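Local coordinates for protein putative cathepsin d (PDB 5N7Q) that probably acts as an aspartic endopeptidase of the pepsin-like A1 family, a tick cathepsin D that binds the inhibitor pepstatin A in its cleft, at residues G4-P9 with G148-Q153; T37-L42 with I77-G82; D241-Y246 with P268-T273; L305-P308 with W312-G315. All blocks are in the same frame, centred on the assembly; numbering follows the deposited sequence.

Interaction 1. Residues G4-P9 with G148-Q153; sequences GPYPEP and GLLGEQ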
loop_
_atom_site.group_PDB
_atom_site.type_symbol
_atom_site.label_atom_id
_atom_site.label_comp_id
_atom_site.label_asym_id
_atom_site.label_seq_id
_atom_site.Cartn_x
_atom_site.Cartn_y
_atom_site.Cartn_z
ATOM N N GLY A 4 -3.586 19.719 12.888
ATOM C CA GLY A 4 -4.285 18.502 12.400
ATOM C C GLY A 4 -5.045 17.813 13.540
ATOM O O GLY A 4 -5.464 18.483 14.480
ATOM N N PRO A 5 -5.265 16.502 13.498
ATOM C CA PRO A 5 -4.879 15.581 12.418
ATOM C C PRO A 5 -5.814 15.690 11.220
ATOM O O PRO A 5 -6.852 16.364 11.288
ATOM C CB PRO A 5 -5.022 14.226 13.094
ATOM C CG PRO A 5 -6.233 14.419 13.957
ATOM C CD PRO A 5 -6.044 15.800 14.543
ATOM N N TYR A 6 -5.448 15.026 10.131
ATOM C CA TYR A 6 -6.189 15.129 8.859
ATOM C C TYR A 6 -6.648 13.737 8.434
ATOM O O TYR A 6 -5.834 12.947 7.964
ATOM C CB TYR A 6 -5.345 15.785 7.741
ATOM C CG TYR A 6 -4.661 17.035 8.221
ATOM C CD1 TYR A 6 -5.320 18.263 8.247
ATOM C CD2 TYR A 6 -3.370 16.968 8.682
ATOM C CE1 TYR A 6 -4.679 19.396 8.716
ATOM C CE2 TYR A 6 -2.706 18.087 9.146
ATOM C CZ TYR A 6 -3.355 19.303 9.154
ATOM O OH TYR A 6 -2.680 20.416 9.664
ATOM N N PRO A 7 -7.947 13.422 8.626
ATOM C CA PRO A 7 -8.450 12.111 8.205
ATOM C C PRO A 7 -8.694 12.059 6.716
ATOM O O PRO A 7 -9.442 12.889 6.187
ATOM C CB PRO A 7 -9.758 11.945 9.005
ATOM C CG PRO A 7 -10.192 13.330 9.283
ATOM C CD PRO A 7 -8.985 14.192 9.341
ATOM N N GLU A 8 -8.082 11.097 6.041
ATOM C CA GLU A 8 -8.252 10.928 4.628
ATOM C C GLU A 8 -9.095 9.661 4.376
ATOM O O GLU A 8 -8.625 8.544 4.608
ATOM C CB GLU A 8 -6.899 10.815 3.939
ATOM C CG GLU A 8 -6.943 10.389 2.469
ATOM C CD GLU A 8 -7.526 11.400 1.517
ATOM O OE1 GLU A 8 -7.864 12.520 1.963
ATOM O OE2 GLU A 8 -7.632 11.081 0.299
ATOM N N PRO A 9 -10.341 9.835 3.929
ATOM C CA PRO A 9 -11.204 8.670 3.717
ATOM C C PRO A 9 -10.875 7.918 2.454
ATOM O O PRO A 9 -10.652 8.542 1.414
ATOM C CB PRO A 9 -12.594 9.286 3.615
ATOM C CG PRO A 9 -12.333 10.607 2.996
ATOM C CD PRO A 9 -11.048 11.094 3.575
ATOM N N GLY A 148 5.216 21.836 9.393
ATOM C CA GLY A 148 4.706 21.711 10.740
ATOM C C GLY A 148 3.246 21.368 10.851
ATOM O O GLY A 148 2.632 21.558 11.919
ATOM N N LEU A 149 2.675 20.782 9.803
ATOM C CA LEU A 149 1.227 20.586 9.755
ATOM C C LEU A 149 0.712 19.494 10.693
ATOM O O LEU A 149 -0.471 19.451 10.975
ATOM C CB LEU A 149 0.782 20.270 8.329
ATOM C CG LEU A 149 1.155 21.317 7.279
ATOM C CD1 LEU A 149 0.671 20.873 5.918
ATOM C CD2 LEU A 149 0.580 22.673 7.666
ATOM N N LEU A 150 1.601 18.635 11.178
ATOM C CA LEU A 150 1.235 17.584 12.137
ATOM C C LEU A 150 1.548 17.969 13.579
ATOM O O LEU A 150 1.424 17.144 14.498
ATOM C CB LEU A 150 1.966 16.276 11.818
ATOM C CG LEU A 150 1.785 15.613 10.442
ATOM C CD1 LEU A 150 0.397 15.839 9.868
ATOM C CD2 LEU A 150 2.847 16.011 9.436
ATOM N N GLY A 151 1.947 19.207 13.818
ATOM C CA GLY A 151 2.351 19.564 15.160
ATOM C C GLY A 151 3.547 18.744 15.564
ATOM O O GLY A 151 4.540 18.668 14.817
ATOM N N GLU A 152 3.446 18.108 16.728
ATOM C CA GLU A 152 4.490 17.242 17.268
ATOM C C GLU A 152 4.244 15.740 17.099
ATOM O O GLU A 152 4.955 14.925 17.696
ATOM C CB GLU A 152 4.672 17.543 18.748
ATOM C CG GLU A 152 5.042 18.981 19.028
ATOM C CD GLU A 152 6.449 19.266 18.600
ATOM O OE1 GLU A 152 7.356 18.518 19.034
ATOM O OE2 GLU A 152 6.649 20.222 17.818
ATOM N N GLN A 153 3.244 15.376 16.297
ATOM C CA GLN A 153 2.854 13.985 16.130
ATOM C C GLN A 153 3.057 13.586 14.669
ATOM O O GLN A 153 2.098 13.512 13.888
ATOM C CB GLN A 153 1.409 13.814 16.612
ATOM C CG GLN A 153 0.785 12.428 16.478
ATOM C CD GLN A 153 1.536 11.316 17.206
ATOM O OE1 GLN A 153 2.766 11.315 17.273
ATOM N NE2 GLN A 153 0.795 10.335 17.729
#
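Tyr-6 and Leu-149 meet where the first residues of the chain run past the turns that follow helix 140-146; the backbones come nearest at Gly-4 and Leu-150, with CA atoms 5.6 Å apart. On the helix side, Gly-148 ends the last helical turn in a Schellman motif, a type I turn spans Gly-148 to Gly-151, and a type II' turn from Leu-150 to Gln-153 follows. The other segment starts irregularly, with a cis peptide before Pro-5, and becomes a strand at Tyr-6.

The two meet chiefly through the side chain of Tyr-6, which illustrates how one phenol can tie a chain terminus to a turn. Tyr-6 OH donates to Leu-149 O at 2.7 Å; it approaches the carbonyl oxygen at a bent C=O...O angle of 131° and lies 17° from the carbonyl plane. This carbonyl sits at the edge of the ring, near its plane, as does the methyl CD1 of Leu-150, 3.9 Å from Tyr-6 CE2. The CB of Leu-150 is directed away from segment 4-9, yet a chi2 of -33°, well off a staggered value, swings CD1 to the ring edge. Leu-149 adds its CB, 3.7 Å from Tyr-6 OH.

A backbone hydrogen bond between Leu-149 and Glu-3 extends the attachment. The backbone of Tyr-6 is hydrogen-bonded to that of Phe-174 in strand 170-174, and its side chain packs on Met-144 of helix 140-146, while Leu-149 leans on Val-100 of strand 98-101.

Interaction 2. Residues T37-L42 with I77-G82; sequences TGSANL and IVYGSG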
loop_
_atom_site.group_PDB
_atom_site.type_symbol
_atom_site.label_atom_id
_atom_site.label_comp_id
_atom_site.label_asym_id
_atom_site.label_seq_id
_atom_site.Cartn_x
_atom_site.Cartn_y
_atom_site.Cartn_z
ATOM N N THR A 37 2.468 3.196 0.856
ATOM C CA THR A 37 3.657 3.185 1.706
ATOM C C THR A 37 4.866 2.475 1.109
ATOM O O THR A 37 5.930 2.482 1.735
ATOM C CB THR A 37 3.361 2.662 3.119
ATOM O OG1 THR A 37 2.907 1.310 3.023
ATOM C CG2 THR A 37 2.316 3.517 3.819
ATOM N N GLY A 38 4.708 1.862 -0.069
ATOM C CA GLY A 38 5.803 1.253 -0.822
ATOM C C GLY A 38 6.472 2.063 -1.892
ATOM O O GLY A 38 7.263 1.527 -2.642
ATOM N N SER A 39 6.180 3.365 -1.953
ATOM C CA SER A 39 6.831 4.265 -2.879
ATOM C C SER A 39 6.794 5.662 -2.292
ATOM O O SER A 39 6.111 5.870 -1.295
ATOM C CB SER A 39 6.189 4.206 -4.262
ATOM O OG SER A 39 4.900 4.811 -4.271
ATOM N N ALA A 40 7.565 6.586 -2.874
ATOM C CA ALA A 40 7.759 7.923 -2.270
ATOM C C ALA A 40 7.319 9.096 -3.153
ATOM O O ALA A 40 7.369 10.234 -2.690
ATOM C CB ALA A 40 9.199 8.116 -1.811
ATOM N N ASN A 41 6.843 8.825 -4.365
ATOM C CA ASN A 41 6.515 9.888 -5.337
ATOM C C ASN A 41 5.016 10.096 -5.461
ATOM O O ASN A 41 4.234 9.129 -5.349
ATOM C CB ASN A 41 7.077 9.541 -6.713
ATOM C CG ASN A 41 8.580 9.642 -6.759
ATOM O OD1 ASN A 41 9.263 8.720 -6.350
ATOM N ND2 ASN A 41 9.097 10.790 -7.210
ATOM N N LEU A 42 4.626 11.343 -5.720
ATOM C CA LEU A 42 3.268 11.689 -6.130
ATOM C C LEU A 42 3.254 11.889 -7.640
ATOM O O LEU A 42 4.094 12.609 -8.186
ATOM C CB LEU A 42 2.820 12.984 -5.463
ATOM C CG LEU A 42 1.473 13.586 -5.880
ATOM C CD1 LEU A 42 0.266 12.696 -5.679
ATOM C CD2 LEU A 42 1.342 14.886 -5.122
ATOM N N ILE A 77 9.337 5.885 -13.075
ATOM C CA ILE A 77 9.195 5.023 -11.900
ATOM C C ILE A 77 8.721 3.664 -12.350
ATOM O O ILE A 77 7.823 3.564 -13.212
ATOM C CB ILE A 77 8.209 5.567 -10.837
ATOM C CG1 ILE A 77 8.420 7.052 -10.589
ATOM C CG2 ILE A 77 8.352 4.794 -9.527
ATOM C CD1 ILE A 77 7.375 7.707 -9.714
ATOM N N VAL A 78 9.321 2.641 -11.752
ATOM C CA VAL A 78 8.971 1.262 -12.011
ATOM C C VAL A 78 8.341 0.683 -10.747
ATOM O O VAL A 78 8.955 0.737 -9.682
ATOM C CB VAL A 78 10.234 0.471 -12.394
ATOM C CG1 VAL A 78 9.905 -0.977 -12.732
ATOM C CG2 VAL A 78 10.906 1.105 -13.604
ATOM N N TYR A 79 7.135 0.133 -10.896
ATOM C CA TYR A 79 6.462 -0.574 -9.819
ATOM C C TYR A 79 6.344 -2.057 -10.125
ATOM O O TYR A 79 6.566 -2.495 -11.260
ATOM C CB TYR A 79 5.049 -0.032 -9.663
ATOM C CG TYR A 79 4.980 1.448 -9.349
ATOM C CD1 TYR A 79 5.115 1.916 -8.067
ATOM C CD2 TYR A 79 4.758 2.378 -10.359
ATOM C CE1 TYR A 79 5.048 3.278 -7.778
ATOM C CE2 TYR A 79 4.711 3.729 -10.095
ATOM C CZ TYR A 79 4.825 4.185 -8.824
ATOM O OH TYR A 79 4.769 5.541 -8.624
ATOM N N GLY A 80 5.988 -2.840 -9.119
ATOM C CA GLY A 80 5.698 -4.243 -9.370
ATOM C C GLY A 80 4.625 -4.453 -10.409
ATOM O O GLY A 80 4.730 -5.393 -11.203
ATOM N N SER A 81 3.627 -3.570 -10.458
ATOM C CA SER A 81 2.434 -3.734 -11.316
ATOM C C SER A 81 2.265 -2.700 -12.413
ATOM O O SER A 81 1.204 -2.601 -13.041
ATOM C CB SER A 81 1.192 -3.732 -10.414
ATOM O OG SER A 81 1.253 -4.875 -9.621
ATOM N N GLY A 82 3.292 -1.895 -12.652
ATOM C CA GLY A 82 3.195 -0.924 -13.714
ATOM C C GLY A 82 4.383 0.015 -13.775
ATOM O O GLY A 82 5.375 -0.157 -13.077
HETATM O O HOH W 1 5.093 6.638 -6.203
#
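Ser-39 and Tyr-79 face each other with CA atoms 8.5 Å apart, and Asn-41 and Ile-77 are spaced almost equally, so side chains and a water, not backbone bonds, bridge the segments.

Tyr-79 presents a ring edge: its CE1 lies 3.8 Å from Ser-39 CB. Water 1, also at this edge and near the ring plane, gathers three polar groups, donating to Ser-39 OG (2.7 Å) and to Asn-41 O (2.8 Å) and bonding to Tyr-79 OH (2.7 Å). The hydroxyls have further partners, Trp-43 NE1 for the tyrosine and the predicted catalytic Asp-36 for Ser-39, so the water probably links the flap to the surroundings of Asp-36. Ile-77 is extended (chi2 172°), which carries CD1 to 3.5 Å from Asn-41 CB, while its CG2 covers one face of the Tyr-79 ring near the rim. The amide of Asn-41 is held by Val-134 N at OD1.

This is the flap tyrosine of pepsin-like proteases, on the hairpin of strands 69-79 and 82-95, with pepstatin A bonded to the flap backbone at Val-78 and Gly-80. Both Ser-39 and Tyr-79 also pack on Ile-124 of strand 123-126.

Interaction 3. Residues D241-Y246 with P268-T273; sequences DSLNQY and PNVTFT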
loop_
_atom_site.group_PDB
_atom_site.type_symbol
_atom_site.label_atom_id
_atom_site.label_comp_id
_atom_site.label_asym_id
_atom_site.label_seq_id
_atom_site.Cartn_x
_atom_site.Cartn_y
_atom_site.Cartn_z
ATOM N N ASP A 241 6.120 -20.791 -2.232
ATOM C CA ASP A 241 5.794 -22.088 -2.877
ATOM C C ASP A 241 5.427 -23.159 -1.812
ATOM O O ASP A 241 4.417 -23.828 -1.932
ATOM C CB ASP A 241 6.965 -22.592 -3.740
ATOM C CG ASP A 241 7.159 -21.826 -5.015
ATOM O OD1 ASP A 241 6.280 -21.046 -5.451
ATOM O OD2 ASP A 241 8.246 -22.005 -5.624
ATOM N N SER A 242 6.278 -23.296 -0.795
ATOM C CA SER A 242 6.058 -24.262 0.272
ATOM C C SER A 242 4.823 -23.964 1.117
ATOM O O SER A 242 4.058 -24.876 1.457
ATOM C CB SER A 242 7.289 -24.385 1.156
ATOM O OG SER A 242 8.407 -24.797 0.385
ATOM N N LEU A 243 4.616 -22.691 1.457
ATOM C CA LEU A 243 3.417 -22.318 2.191
ATOM C C LEU A 243 2.168 -22.704 1.400
ATOM O O LEU A 243 1.256 -23.305 1.945
ATOM C CB LEU A 243 3.419 -20.823 2.520
ATOM C CG LEU A 243 2.213 -20.277 3.279
ATOM C CD1 LEU A 243 1.922 -21.040 4.554
ATOM C CD2 LEU A 243 2.445 -18.806 3.590
ATOM N N ASN A 244 2.137 -22.330 0.130
ATOM C CA ASN A 244 1.010 -22.726 -0.709
ATOM C C ASN A 244 0.835 -24.233 -0.854
ATOM O O ASN A 244 -0.295 -24.694 -0.824
ATOM C CB ASN A 244 1.051 -22.010 -2.060
ATOM C CG ASN A 244 0.501 -20.609 -1.959
ATOM O OD1 ASN A 244 -0.723 -20.445 -1.824
ATOM N ND2 ASN A 244 1.369 -19.613 -1.935
ATOM N N GLN A 245 1.929 -24.981 -0.925
ATOM C CA GLN A 245 1.833 -26.449 -0.913
ATOM C C GLN A 245 1.136 -26.960 0.345
ATOM O O GLN A 245 0.243 -27.826 0.254
ATOM C CB GLN A 245 3.222 -27.064 -1.019
ATOM C CG GLN A 245 3.126 -28.557 -1.334
ATOM C CD GLN A 245 4.481 -29.154 -1.573
ATOM O OE1 GLN A 245 5.339 -28.528 -2.214
ATOM N NE2 GLN A 245 4.696 -30.361 -1.068
ATOM N N TYR A 246 1.503 -26.411 1.506
ATOM C CA TYR A 246 0.865 -26.794 2.769
ATOM C C TYR A 246 -0.627 -26.464 2.759
ATOM O O TYR A 246 -1.435 -27.197 3.322
ATOM C CB TYR A 246 1.554 -26.051 3.915
ATOM C CG TYR A 246 1.187 -26.500 5.309
ATOM C CD1 TYR A 246 1.710 -27.682 5.832
ATOM C CD2 TYR A 246 0.395 -25.719 6.147
ATOM C CE1 TYR A 246 1.419 -28.085 7.118
ATOM C CE2 TYR A 246 0.085 -26.124 7.435
ATOM C CZ TYR A 246 0.635 -27.307 7.948
ATOM O OH TYR A 246 0.346 -27.717 9.243
ATOM N N PRO A 268 -5.932 -23.735 7.424
ATOM C CA PRO A 268 -5.393 -23.260 8.695
ATOM C C PRO A 268 -5.025 -21.780 8.726
ATOM O O PRO A 268 -4.786 -21.158 7.686
ATOM C CB PRO A 268 -4.130 -24.116 8.852
ATOM C CG PRO A 268 -3.667 -24.294 7.456
ATOM C CD PRO A 268 -4.904 -24.417 6.613
ATOM N N ASN A 269 -4.965 -21.224 9.925
ATOM C CA ASN A 269 -4.430 -19.874 10.102
ATOM C C ASN A 269 -2.954 -19.839 9.684
ATOM O O ASN A 269 -2.246 -20.864 9.744
ATOM C CB ASN A 269 -4.599 -19.393 11.552
ATOM C CG ASN A 269 -6.067 -19.233 11.967
ATOM O OD1 ASN A 269 -6.974 -19.312 11.160
ATOM N ND2 ASN A 269 -6.298 -19.042 13.272
ATOM N N VAL A 270 -2.494 -18.657 9.271
ATOM C CA VAL A 270 -1.077 -18.373 9.022
ATOM C C VAL A 270 -0.669 -17.223 9.935
ATOM O O VAL A 270 -1.372 -16.229 10.031
ATOM C CB VAL A 270 -0.822 -18.031 7.549
ATOM C CG1 VAL A 270 0.611 -17.630 7.278
ATOM C CG2 VAL A 270 -1.177 -19.216 6.649
ATOM N N THR A 271 0.464 -17.371 10.618
ATOM C CA THR A 271 0.849 -16.447 11.694
ATOM C C THR A 271 2.219 -15.841 11.452
ATOM O O THR A 271 3.184 -16.566 11.170
ATOM C CB THR A 271 0.832 -17.189 13.027
ATOM O OG1 THR A 271 -0.466 -17.747 13.243
ATOM C CG2 THR A 271 1.205 -16.258 14.198
ATOM N N PHE A 272 2.319 -14.511 11.608
ATOM C CA PHE A 272 3.573 -13.746 11.533
ATOM C C PHE A 272 3.933 -13.313 12.931
ATOM O O PHE A 272 3.086 -12.790 13.658
ATOM C CB PHE A 272 3.411 -12.499 10.646
ATOM C CG PHE A 272 3.310 -12.825 9.196
ATOM C CD1 PHE A 272 2.114 -13.335 8.686
ATOM C CD2 PHE A 272 4.393 -12.662 8.338
ATOM C CE1 PHE A 272 2.023 -13.688 7.348
ATOM C CE2 PHE A 272 4.301 -13.018 7.005
ATOM C CZ PHE A 272 3.122 -13.533 6.514
ATOM N N THR A 273 5.158 -13.610 13.347
ATOM C CA THR A 273 5.629 -13.228 14.673
ATOM C C THR A 273 6.517 -12.004 14.510
ATOM O O THR A 273 7.519 -12.041 13.807
ATOM C CB THR A 273 6.376 -14.369 15.371
ATOM O OG1 THR A 273 5.468 -15.469 15.567
ATOM C CG2 THR A 273 6.892 -13.883 16.751
#
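Leu-243 is the first residue of helix 237-247 to meet strand 270-274 here, and it does so end to end: its CD1 stands 4.2 Å from Val-270 CG2, the two branched side chains reaching toward each other. In Leu-243 the CG lies opposite the backbone N (chi1 179°), which projects the isobutyl group from the helix toward the strand; Val-270 answers with the methyl that sits beside its own backbone N. Leu-243 also packs on Leu-217 of strand 215-217.

One residue on, Asn-244 turns its amide to other partners, OD1 to Ser-300 OG and ND2 to the carbonyls of Val-240 and Phe-302, which ties the helix to strand 295-304. The helix thus lies against the strands of the C-terminal lobe of the two-lobed pepsin fold, and residues three apart, Leu-243 and Tyr-246, form the face that looks at segment 268-273.

Tyr-246 lies across Pro-268 at a slant, its CE2 4.2 Å from the proline CG. With no hydrogen bond between the segments, the contact is apolar, each pair meeting at van der Waals distance. The hydroxyl of Tyr-246 goes further, to Ala-213 O and Ser-208 N, and these bonds probably help to hold the ring in place. Its side chain also touches Ser-206 of strand 198-206, beside which strand 270-274 runs antiparallel. The carbonyl of Pro-268 accepts a hydrogen bond from Tyr-286 OH.

Interaction 4. Residues L305-P308 with W312-G315; sequences LEMP and WILG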
loop_
_atom_site.group_PDB
_atom_site.type_symbol
_atom_site.label_atom_id
_atom_site.label_comp_id
_atom_site.label_asym_id
_atom_site.label_seq_id
_atom_site.Cartn_x
_atom_site.Cartn_y
_atom_site.Cartn_z
ATOM N N LEU A 305 7.522 -13.178 -4.760
ATOM C CA LEU A 305 8.148 -12.012 -5.389
ATOM C C LEU A 305 9.605 -11.935 -4.935
ATOM O O LEU A 305 9.890 -11.782 -3.759
ATOM C CB LEU A 305 7.397 -10.708 -5.064
ATOM C CG LEU A 305 7.997 -9.452 -5.708
ATOM C CD1 LEU A 305 8.079 -9.528 -7.227
ATOM C CD2 LEU A 305 7.234 -8.198 -5.303
ATOM N N GLU A 306 10.520 -12.065 -5.894
ATOM C CA GLU A 306 11.926 -11.974 -5.607
ATOM C C GLU A 306 12.308 -10.507 -5.510
ATOM O O GLU A 306 12.191 -9.769 -6.487
ATOM C CB GLU A 306 12.756 -12.649 -6.694
ATOM C CG GLU A 306 14.223 -12.767 -6.321
ATOM C CD GLU A 306 15.052 -13.596 -7.287
ATOM O OE1 GLU A 306 16.284 -13.631 -7.087
ATOM O OE2 GLU A 306 14.499 -14.205 -8.231
ATOM N N MET A 307 12.773 -10.098 -4.340
ATOM C CA MET A 307 13.250 -8.744 -4.126
ATOM C C MET A 307 14.787 -8.763 -4.149
ATOM O O MET A 307 15.386 -9.823 -4.017
ATOM C CB MET A 307 12.696 -8.217 -2.812
ATOM C CG MET A 307 11.184 -8.021 -2.796
ATOM S SD MET A 307 10.537 -6.721 -3.877
ATOM C CE MET A 307 10.916 -5.265 -2.893
ATOM N N PRO A 308 15.432 -7.595 -4.305
ATOM C CA PRO A 308 16.913 -7.539 -4.360
ATOM C C PRO A 308 17.612 -8.173 -3.164
ATOM O O PRO A 308 18.564 -8.944 -3.333
ATOM C CB PRO A 308 17.205 -6.051 -4.411
ATOM C CG PRO A 308 16.000 -5.448 -5.028
ATOM C CD PRO A 308 14.823 -6.290 -4.602
ATOM N N TRP A 312 9.580 -10.046 2.763
ATOM C CA TRP A 312 8.145 -10.224 2.658
ATOM C C TRP A 312 7.498 -8.866 2.584
ATOM O O TRP A 312 7.845 -7.952 3.353
ATOM C CB TRP A 312 7.600 -10.936 3.901
ATOM C CG TRP A 312 8.100 -12.360 4.072
ATOM C CD1 TRP A 312 9.337 -12.750 4.499
ATOM C CD2 TRP A 312 7.355 -13.575 3.850
ATOM N NE1 TRP A 312 9.413 -14.125 4.562
ATOM C CE2 TRP A 312 8.215 -14.657 4.161
ATOM C CE3 TRP A 312 6.047 -13.848 3.424
ATOM C CZ2 TRP A 312 7.809 -15.992 4.040
ATOM C CZ3 TRP A 312 5.651 -15.172 3.310
ATOM C CH2 TRP A 312 6.528 -16.224 3.634
ATOM N N ILE A 313 6.570 -8.701 1.658
ATOM C CA ILE A 313 5.763 -7.480 1.629
ATOM C C ILE A 313 4.425 -7.783 2.296
ATOM O O ILE A 313 3.652 -8.637 1.802
ATOM C CB ILE A 313 5.521 -6.946 0.210
ATOM C CG1 ILE A 313 6.843 -6.601 -0.518
ATOM C CG2 ILE A 313 4.613 -5.720 0.288
ATOM C CD1 ILE A 313 6.670 -6.171 -1.972
ATOM N N LEU A 314 4.171 -7.122 3.409
ATOM C CA LEU A 314 2.902 -7.215 4.122
ATOM C C LEU A 314 1.970 -6.152 3.551
ATOM O O LEU A 314 2.047 -4.990 3.887
ATOM C CB LEU A 314 3.133 -7.054 5.624
ATOM C CG LEU A 314 4.098 -8.052 6.287
ATOM C CD1 LEU A 314 4.105 -7.891 7.786
ATOM C CD2 LEU A 314 3.731 -9.472 5.904
ATOM N N GLY A 315 1.130 -6.565 2.615
ATOM C CA GLY A 315 0.158 -5.709 1.956
ATOM C C GLY A 315 -1.192 -5.769 2.639
ATOM O O GLY A 315 -1.278 -6.084 3.830
#
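The methyl CD1 of Ile-313 is the point on which Leu-305 and Met-307 converge, at 3.9 Å from Leu-305 CD2 and 4.3 Å from Met-307 SD. The two partners also touch each other, since Leu-305 CD2 and Met-307 SD are 3.9 Å apart; the three atoms make a compact triangle, its longest side the sulfur-to-methyl one. They approach the isoleucine differently. Leu-305 comes obliquely at the far end of the side chain, the CD2 branch of its fork doing the touching. The thioether comes more from the flank, with the line from Ile-313 CD1 to Met-307 SD standing about 74° from the direction of the CG1-CD1 bond.

The torsions account for this meeting. Ile-313 has CG1 beside its backbone N and is extended beyond it (chi2 175°), which pushes CD1 out from the strand toward the loop. Met-307 is instead folded at every bond, and chi2 of -67° turns the sulfur toward Leu-305 CD2.

Strand 312-314 runs parallel to strand 222-226 and antiparallel to strand 233-235, as in the psi motif of the C-terminal lobe of pepsin-like proteases. Gly-315, directly after two hydrophobic residues, then takes the N-cap position of helix 316-319, consistent with the hydrophobic-hydrophobic-glycine sequence of that motif. Ile-313 also packs on Asp-227, a predicted catalytic residue, and on Ile-225. Pepstatin A lies against the same cluster: apolar side chains of the inhibitor rest on Leu-305 and Ile-313, and a modified one touches Met-307. Leu-305 packs on Thr-234 of strand 233-235 and shares a backbone hydrogen bond with Gly-235.

Overall arrangement
Interactions 2 and 4 belong to the two walls of the inhibitor-filled cleft, their centres 13 Å apart without touching. Both are buried; the first is water-bridged beside Asp-36, the second apolar and beside Asp-227. Interactions 1 and 3 lie farther out, on opposite sides of the chain's centre, with centres about 37 Å apart. Interaction 1, partly buried, holds the chain's start with a phenol-to-carbonyl bond, whereas interaction 3 is a buried but small hydrocarbon contact between helix and strand. Interactions 3 and 4 share the C-terminal lobe's strands and touch where Phe-272 packs on Leu-314 and Trp-312. Along the chain, interaction 2 is nested inside the loop closed by interaction 1.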